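Local coordinates for protein IMPACT family member YigZ (Escherichia coli, PDB 1VI7) that is of unknown function but may bind guanine ribonucleotides and hydrolyse ribonucleoside triphosphates, at residues A[5-10]-A[62-67]; A[59-62]-A[68-71]; A[165-170]-A[175-180]. All blocks are in the same frame, centred on the assembly; numbering follows the deposited sequence.

How the interactions relate
Interactions 1 and 2 lie together, their centres about 10 Å apart. They share Gly-62 and touch where Asp-65 packs on Val-60. Interaction 2 ties strand 57-60 to the segment leading into strand 71-73, at one margin of a five-stranded antiparallel sheet. Interaction 1 brings segment 5-10, whose strand pairs with 133-136 in a small sheet, onto the loop between those strands. Interaction 3 comes much later in the chain, as a hairpin in a separate four-stranded antiparallel sheet. Its centre is about 24 Å from that of interaction 1 and 27 Å from that of interaction 2, with no touch. The contacts thus fall in two parts of the monomer, each with its main sheet.

Interaction 1: A[5-10]-A[62-67]; sequences ESWLIP and GAPDDS
Trp-7 carries this contact, laying its indole against the backbone of Gly-62, Ala-63 and Pro-64 in the loop between strands 57-60 and 71-73. Just before it, Ser-6 turns away from the loop and its OG is hydrogen-bonded to Arg-135. At Trp-7 the chain sends its side chain the other way. The ring root meets the loop first, with Trp-7 CB 4.0 Å from Pro-64 CG. CG sits between the backbone N and the carbonyl carbon (chi1 60°), and with chi2 near a right angle (86°) one ring face is turned to the backbone of Ala-63 and Pro-64. That face of the six-membered ring is covered by Ala-63, whose CA stands 4.2 Å from the ring centroid and only 6° off the normal, a CH-pi contact. Ala-63 O lies 3.6 Å from CE3 of Trp-7, and the carbonyl O of Gly-62 approaches the other end of the benzene ring obliquely, 3.5 Å from CZ2. The methyl of Ala-63 points away, so it is main chain that the indole covers here. A cis peptide bond joins Ala-63 to Pro-64, with the proline N over the same ring face. The polar corner of the indole, NE1, makes a weak hydrogen bond to Glu-97, which gives this buried N-H a partner outside the loop. Further on, Leu-8 points away from the loop and its side chain touches Thr-133 and Arg-135, while Ile-9 is joined through its backbone to Gln-134 and packs on His-31. An indole laid face-on over the main chain of a loop that holds a cis-proline thus packs the two-stranded antiparallel sheet of 7-10 and 133-136 onto the five-stranded sheet, at a loop within the UPF0029 family region (clan S5).

Interaction 2: A[59-62]-A[68-71]; sequences WVAG and QQLG
The indole of Trp-59 lies flat against Gly-71, the residue paired with it across the strands. CA of Gly-71 stands over the centre of one ring face, 4.1 Å from the centroid of the five-membered ring and 18° off its normal, a CH-pi contact. The indole folds back over its neighbour because a chi1 of 67° tucks CG in between the two main-chain branches of its own residue, which bends the ring across to the other segment. Glycine has no CB there to hold the ring off, so the aromatic surface covers main chain directly. At the edge of the indole, near its plane, comes the carbonyl O of Gln-69, 3.0 Å from NE1 of Trp-59. Val-35 and Ala-38 of helix 34-48 also touch the ring, which thereby sits between the sheet and that helix.

Beneath this, Trp-59 and Gly-71 form an antiparallel hydrogen-bonded pair: Trp-59 N donates to Gly-71 O at 3.1 Å, and Gly-71 N returns a bond to Trp-59 O at 3.2 Å. A glycine sheltered by an aromatic residue on the facing strand is the arrangement known as aromatic rescue of glycine. Here it marks the start of strand 71-73, the outermost strand of the five-stranded sheet, while strand 57-60 is bonded on its other flank to Ile-98 through Val-60.

Beyond this pair the two backbones stay close, with CA of Val-60 and CA of Leu-70 4.3 Å apart. Leu-70 CA makes a C-H...O contact to Trp-59 O, and the side chains of Val-60 and Leu-70 lie alongside each other, pointing the same way, with CG2 of the valine against CD2 of the leucine. Ala-61 CB lies 3.5 Å from Gln-69 OE1, and the NE2 end of that glutamine is hydrogen-bonded to Ser-67.

Interaction 3: A[165-170]-A[175-180]; sequences IINSDY and LLRVAL
The amide of Asn-167 and the guanidinium of Arg-177 meet nearly at right angles, their planes 83° apart, with ND2 of the asparagine at the guanidinium edge. The same ND2 rests 3.4 Å from Arg-177 CB. A water accepts from Asn-167 ND2 at 2.7 Å and, weakly, from Arg-177 NH1; a second water donates to Asn-167 OD1 and weakly to Leu-175 O. Behind them the hairpin strands run antiparallel, with a classic beta bulge: Ile-166 and Asn-167 both face Arg-177, whose O takes Ile-166 N at 2.9 Å and, weakly, Asn-167 N. On the sheet face holding Ile-165 and Leu-176, CD1 of each meets the other at 3.6 Å, next to helix 151-160. With CG1 anti to its carbonyl carbon (chi1 -67°), Ile-166 CG1 lies 3.9 Å from Ala-179 CB, while its CB and CG2 lie beside Arg-177 CG. Cutting Ile-166 back to an alanine removes CG1, CG2 and CD1, and is likely to open a gap beside Ala-179 and leave the arginine methylenes freer to shift. Linked to the amide through water, and to Glu-141 by a long, weak ion pair, the guanidinium is probably held loosely.

Interaction 1: A[5-10]-A[62-67]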
loop_
_atom_site.group_PDB
_atom_site.type_symbol
_atom_site.label_atom_id
_atom_site.label_comp_id
_atom_site.label_asym_id
_atom_site.label_seq_id
_atom_site.Cartn_x
_atom_site.Cartn_y
_atom_site.Cartn_z
ATOM N N GLU A 5 11.267 6.974 7.143
ATOM C CA GLU A 5 11.161 8.182 6.333
ATOM C C GLU A 5 10.354 7.960 5.072
ATOM O O GLU A 5 9.188 8.379 4.967
ATOM C CB GLU A 5 12.544 8.748 6.055
ATOM C CG GLU A 5 13.634 7.751 5.778
ATOM C CD GLU A 5 14.402 7.231 6.967
ATOM O OE1 GLU A 5 13.794 6.890 8.005
ATOM O OE2 GLU A 5 15.654 7.093 6.887
ATOM N N SER A 6 10.926 7.285 4.075
ATOM C CA SER A 6 10.162 6.995 2.863
ATOM C C SER A 6 10.500 5.572 2.398
ATOM O O SER A 6 11.394 4.915 2.904
ATOM C CB SER A 6 10.400 7.978 1.742
ATOM O OG SER A 6 11.674 7.772 1.163
ATOM N N TRP A 7 9.745 5.159 1.399
ATOM C CA TRP A 7 9.910 3.836 0.826
ATOM C C TRP A 7 9.517 3.827 -0.650
ATOM O O TRP A 7 9.030 4.841 -1.140
ATOM C CB TRP A 7 9.115 2.826 1.629
ATOM C CG TRP A 7 7.642 3.017 1.728
ATOM C CD1 TRP A 7 6.699 2.590 0.845
ATOM C CD2 TRP A 7 6.922 3.651 2.795
ATOM N NE1 TRP A 7 5.446 2.917 1.276
ATOM C CE2 TRP A 7 5.555 3.571 2.477
ATOM C CE3 TRP A 7 7.310 4.283 3.982
ATOM C CZ2 TRP A 7 4.549 4.097 3.301
ATOM C CZ3 TRP A 7 6.313 4.799 4.790
ATOM C CH2 TRP A 7 4.960 4.712 4.462
ATOM N N LEU A 8 9.727 2.699 -1.324
ATOM C CA LEU A 8 9.379 2.592 -2.726
ATOM C C LEU A 8 8.082 1.800 -2.854
ATOM O O LEU A 8 7.755 1.085 -1.901
ATOM C CB LEU A 8 10.468 1.901 -3.543
ATOM C CG LEU A 8 11.880 2.473 -3.517
ATOM C CD1 LEU A 8 12.837 1.599 -4.302
ATOM C CD2 LEU A 8 11.929 3.895 -4.044
ATOM N N ILE A 9 7.282 2.102 -3.867
ATOM C CA ILE A 9 6.041 1.351 -4.098
ATOM C C ILE A 9 5.917 1.100 -5.595
ATOM O O ILE A 9 6.698 1.685 -6.376
ATOM C CB ILE A 9 4.820 2.088 -3.562
ATOM C CG1 ILE A 9 4.647 3.482 -4.184
ATOM C CG2 ILE A 9 4.845 2.259 -2.034
ATOM C CD1 ILE A 9 3.701 3.527 -5.345
ATOM N N PRO A 10 4.964 0.281 -6.027
ATOM C CA PRO A 10 4.797 0.002 -7.433
ATOM C C PRO A 10 4.226 1.176 -8.215
ATOM O O PRO A 10 3.102 1.626 -7.951
ATOM C CB PRO A 10 3.833 -1.184 -7.464
ATOM C CG PRO A 10 3.708 -1.680 -6.108
ATOM C CD PRO A 10 4.136 -0.583 -5.181
ATOM N N GLY A 62 2.923 -1.922 2.993
ATOM C CA GLY A 62 4.101 -1.232 3.144
ATOM C C GLY A 62 4.079 -0.062 4.101
ATOM O O GLY A 62 3.415 0.910 4.026
ATOM N N ALA A 63 5.037 -0.206 5.001
ATOM C CA ALA A 63 5.485 0.733 5.954
ATOM C C ALA A 63 7.016 0.898 5.843
ATOM O O ALA A 63 7.535 1.779 6.523
ATOM C CB ALA A 63 5.147 0.432 7.366
ATOM N N PRO A 64 7.664 0.067 5.060
ATOM C CA PRO A 64 7.100 -1.008 4.274
ATOM C C PRO A 64 7.021 -2.323 5.042
ATOM O O PRO A 64 6.004 -2.727 5.599
ATOM C CB PRO A 64 8.018 -1.140 3.079
ATOM C CG PRO A 64 9.340 -0.670 3.549
ATOM C CD PRO A 64 9.141 0.107 4.820
ATOM N N ASP A 65 8.205 -2.866 5.240
ATOM C CA ASP A 65 8.447 -4.065 5.994
ATOM C C ASP A 65 8.528 -3.726 7.483
ATOM O O ASP A 65 8.859 -4.591 8.294
ATOM C CB ASP A 65 9.757 -4.711 5.538
ATOM C CG ASP A 65 9.566 -5.717 4.422
ATOM O OD1 ASP A 65 8.711 -5.510 3.541
ATOM O OD2 ASP A 65 10.297 -6.733 4.446
ATOM N N ASP A 66 8.329 -2.446 7.788
ATOM C CA ASP A 66 8.321 -1.997 9.168
ATOM C C ASP A 66 6.906 -2.199 9.706
ATOM O O ASP A 66 6.721 -2.797 10.757
ATOM C CB ASP A 66 8.769 -0.558 9.319
ATOM C CG ASP A 66 10.267 -0.437 9.570
ATOM O OD1 ASP A 66 10.732 -0.754 10.685
ATOM O OD2 ASP A 66 10.980 -0.019 8.638
ATOM N N SER A 67 5.917 -1.754 8.919
ATOM C CA SER A 67 4.547 -1.997 9.373
ATOM C C SER A 67 4.060 -3.274 8.678
ATOM O O SER A 67 4.219 -3.472 7.497
ATOM C CB SER A 67 3.541 -0.903 9.356
ATOM O OG SER A 67 2.231 -1.292 9.008
#

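Interaction 2: A[59-62]-A[68-71]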
loop_
_atom_site.group_PDB
_atom_site.type_symbol
_atom_site.label_atom_id
_atom_site.label_comp_id
_atom_site.label_asym_id
_atom_site.label_seq_id
_atom_site.Cartn_x
_atom_site.Cartn_y
_atom_site.Cartn_z
ATOM N N TRP A 59 0.586 -10.119 0.422
ATOM C CA TRP A 59 0.710 -8.666 0.311
ATOM C C TRP A 59 1.472 -8.079 1.491
ATOM O O TRP A 59 1.743 -8.809 2.443
ATOM C CB TRP A 59 -0.653 -8.020 0.164
ATOM C CG TRP A 59 -1.574 -8.084 1.341
ATOM C CD1 TRP A 59 -1.503 -7.319 2.475
ATOM C CD2 TRP A 59 -2.731 -8.910 1.510
ATOM N NE1 TRP A 59 -2.515 -7.646 3.340
ATOM C CE2 TRP A 59 -3.281 -8.627 2.770
ATOM C CE3 TRP A 59 -3.340 -9.883 0.709
ATOM C CZ2 TRP A 59 -4.420 -9.256 3.266
ATOM C CZ3 TRP A 59 -4.466 -10.522 1.205
ATOM C CH2 TRP A 59 -5.007 -10.193 2.460
ATOM N N VAL A 60 1.829 -6.841 1.416
ATOM C CA VAL A 60 2.499 -6.017 2.464
ATOM C C VAL A 60 1.810 -4.685 2.283
ATOM O O VAL A 60 1.630 -4.370 1.075
ATOM C CB VAL A 60 3.977 -5.930 2.012
ATOM C CG1 VAL A 60 4.376 -4.524 1.598
ATOM C CG2 VAL A 60 4.995 -6.465 2.967
ATOM N N ALA A 61 1.410 -3.956 3.285
ATOM C CA ALA A 61 0.731 -2.656 2.866
ATOM C C ALA A 61 1.679 -1.510 3.195
ATOM O O ALA A 61 1.350 -0.400 3.499
ATOM C CB ALA A 61 -0.641 -2.527 3.303
ATOM N N GLY A 62 2.923 -1.922 2.993
ATOM C CA GLY A 62 4.101 -1.232 3.144
ATOM C C GLY A 62 4.079 -0.062 4.101
ATOM O O GLY A 62 3.415 0.910 4.026
ATOM N N GLN A 68 3.657 -4.171 9.563
ATOM C CA GLN A 68 3.194 -5.475 9.198
ATOM C C GLN A 68 1.680 -5.527 8.975
ATOM O O GLN A 68 0.888 -5.933 9.807
ATOM C CB GLN A 68 3.602 -6.568 10.176
ATOM C CG GLN A 68 3.378 -6.214 11.631
ATOM C CD GLN A 68 4.443 -5.251 12.141
ATOM O OE1 GLN A 68 5.610 -5.617 12.229
ATOM N NE2 GLN A 68 4.001 -4.035 12.439
ATOM N N GLN A 69 1.350 -5.129 7.745
ATOM C CA GLN A 69 0.015 -5.302 7.193
ATOM C C GLN A 69 0.166 -6.399 6.100
ATOM O O GLN A 69 -0.359 -6.366 5.006
ATOM C CB GLN A 69 -0.608 -4.041 6.674
ATOM C CG GLN A 69 -1.032 -3.006 7.710
ATOM C CD GLN A 69 -1.106 -1.605 7.116
ATOM O OE1 GLN A 69 -1.987 -1.288 6.305
ATOM N NE2 GLN A 69 -0.133 -0.770 7.497
ATOM N N LEU A 70 0.951 -7.396 6.471
ATOM C CA LEU A 70 1.297 -8.575 5.737
ATOM C C LEU A 70 0.147 -9.576 5.699
ATOM O O LEU A 70 -0.595 -9.637 6.670
ATOM C CB LEU A 70 2.495 -9.265 6.440
ATOM C CG LEU A 70 3.544 -8.319 7.009
ATOM C CD1 LEU A 70 4.705 -9.090 7.621
ATOM C CD2 LEU A 70 4.050 -7.345 5.956
ATOM N N GLY A 71 -0.000 -10.334 4.622
ATOM C CA GLY A 71 -1.097 -11.299 4.529
ATOM C C GLY A 71 -0.792 -12.339 3.463
ATOM O O GLY A 71 0.167 -12.135 2.716
#

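Interaction 3: A[165-170]-A[175-180]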
loop_
_atom_site.group_PDB
_atom_site.type_symbol
_atom_site.label_atom_id
_atom_site.label_comp_id
_atom_site.label_asym_id
_atom_site.label_seq_id
_atom_site.Cartn_x
_atom_site.Cartn_y
_atom_site.Cartn_z
ATOM N N ILE A 165 -6.569 18.328 4.923
ATOM C CA ILE A 165 -7.323 18.357 6.176
ATOM C C ILE A 165 -7.916 16.966 6.401
ATOM O O ILE A 165 -8.738 16.494 5.619
ATOM C CB ILE A 165 -8.404 19.421 6.015
ATOM C CG1 ILE A 165 -9.420 19.508 7.131
ATOM C CG2 ILE A 165 -9.105 19.211 4.675
ATOM C CD1 ILE A 165 -10.126 20.882 6.990
ATOM N N ILE A 166 -7.392 16.251 7.380
ATOM C CA ILE A 166 -7.800 14.921 7.713
ATOM C C ILE A 166 -9.173 14.772 8.335
ATOM O O ILE A 166 -9.928 13.860 7.939
ATOM C CB ILE A 166 -6.799 14.207 8.661
ATOM C CG1 ILE A 166 -5.478 13.957 7.939
ATOM C CG2 ILE A 166 -7.387 12.896 9.149
ATOM C CD1 ILE A 166 -5.673 13.423 6.523
ATOM N N ASN A 167 -9.405 15.411 9.478
ATOM C CA ASN A 167 -10.719 15.261 10.116
ATOM C C ASN A 167 -11.063 16.503 10.892
ATOM O O ASN A 167 -10.197 17.158 11.458
ATOM C CB ASN A 167 -10.832 13.967 10.888
ATOM C CG ASN A 167 -9.945 13.858 12.095
ATOM O OD1 ASN A 167 -10.233 14.453 13.141
ATOM N ND2 ASN A 167 -8.854 13.107 12.006
ATOM N N SER A 168 -12.338 16.877 10.895
ATOM C CA SER A 168 -12.747 18.091 11.596
ATOM C C SER A 168 -13.600 17.750 12.813
ATOM O O SER A 168 -14.253 16.728 12.799
ATOM C CB SER A 168 -13.563 18.989 10.664
ATOM O OG SER A 168 -12.847 19.340 9.495
ATOM N N ASP A 169 -13.575 18.621 13.798
ATOM C CA ASP A 169 -14.407 18.521 14.986
ATOM C C ASP A 169 -15.038 19.890 15.249
ATOM O O ASP A 169 -14.319 20.811 15.644
ATOM C CB ASP A 169 -13.642 18.017 16.200
ATOM C CG ASP A 169 -14.577 17.641 17.342
ATOM O OD1 ASP A 169 -15.582 18.361 17.547
ATOM O OD2 ASP A 169 -14.372 16.630 18.030
ATOM N N TYR A 170 -16.337 20.023 14.993
ATOM C CA TYR A 170 -16.984 21.319 15.170
ATOM C C TYR A 170 -17.592 21.482 16.547
ATOM O O TYR A 170 -18.698 21.081 16.823
ATOM C CB TYR A 170 -17.951 21.623 14.043
ATOM C CG TYR A 170 -17.328 21.512 12.664
ATOM C CD1 TYR A 170 -17.886 20.642 11.726
ATOM C CD2 TYR A 170 -16.188 22.208 12.312
ATOM C CE1 TYR A 170 -17.317 20.478 10.469
ATOM C CE2 TYR A 170 -15.614 22.052 11.069
ATOM C CZ TYR A 170 -16.183 21.197 10.149
ATOM O OH TYR A 170 -15.576 21.090 8.927
ATOM N N LEU A 175 -11.575 21.939 15.723
ATOM C CA LEU A 175 -10.395 21.159 15.990
ATOM C C LEU A 175 -10.107 20.273 14.758
ATOM O O LEU A 175 -10.883 19.436 14.384
ATOM C CB LEU A 175 -10.332 20.337 17.232
ATOM C CG LEU A 175 -8.894 19.742 17.414
ATOM C CD1 LEU A 175 -8.063 20.714 18.224
ATOM C CD2 LEU A 175 -8.949 18.332 17.939
ATOM N N LEU A 176 -9.023 20.675 14.130
ATOM C CA LEU A 176 -8.542 20.118 12.870
ATOM C C LEU A 176 -7.333 19.206 13.114
ATOM O O LEU A 176 -6.448 19.414 13.974
ATOM C CB LEU A 176 -8.176 21.302 11.989
ATOM C CG LEU A 176 -8.782 21.700 10.684
ATOM C CD1 LEU A 176 -10.273 21.619 10.510
ATOM C CD2 LEU A 176 -8.336 23.141 10.306
ATOM N N ARG A 177 -7.289 18.124 12.374
ATOM C CA ARG A 177 -6.190 17.157 12.337
ATOM C C ARG A 177 -5.646 17.284 10.900
ATOM O O ARG A 177 -6.500 17.169 9.988
ATOM C CB ARG A 177 -6.769 15.762 12.523
ATOM C CG ARG A 177 -5.787 14.621 12.355
ATOM C CD ARG A 177 -4.587 14.818 13.224
ATOM N NE ARG A 177 -3.924 13.690 13.752
ATOM C CZ ARG A 177 -4.288 12.483 14.111
ATOM N NH1 ARG A 177 -5.547 12.078 13.981
ATOM N NH2 ARG A 177 -3.367 11.652 14.622
ATOM N N VAL A 178 -4.572 18.029 10.659
ATOM C CA VAL A 178 -4.088 18.224 9.296
ATOM C C VAL A 178 -2.861 17.369 8.986
ATOM O O VAL A 178 -2.190 16.926 9.903
ATOM C CB VAL A 178 -3.692 19.687 9.022
ATOM C CG1 VAL A 178 -4.938 20.527 8.817
ATOM C CG2 VAL A 178 -2.832 20.195 10.178
ATOM N N ALA A 179 -2.639 17.167 7.701
ATOM C CA ALA A 179 -1.536 16.406 7.165
ATOM C C ALA A 179 -0.891 17.148 5.985
ATOM O O ALA A 179 -1.547 17.416 4.986
ATOM C CB ALA A 179 -1.991 15.028 6.694
ATOM N N LEU A 180 0.421 17.320 6.068
ATOM C CA LEU A 180 1.146 17.937 4.964
ATOM C C LEU A 180 2.605 17.496 4.929
ATOM O O LEU A 180 3.198 17.168 5.960
ATOM C CB LEU A 180 1.080 19.465 5.136
ATOM C CG LEU A 180 1.769 19.976 6.423
ATOM C CD1 LEU A 180 2.318 21.365 6.205
ATOM C CD2 LEU A 180 0.790 19.962 7.576
HETATM O O HOH W 1 -9.522 16.464 15.400
HETATM O O HOH W 2 -8.298 13.095 14.690
#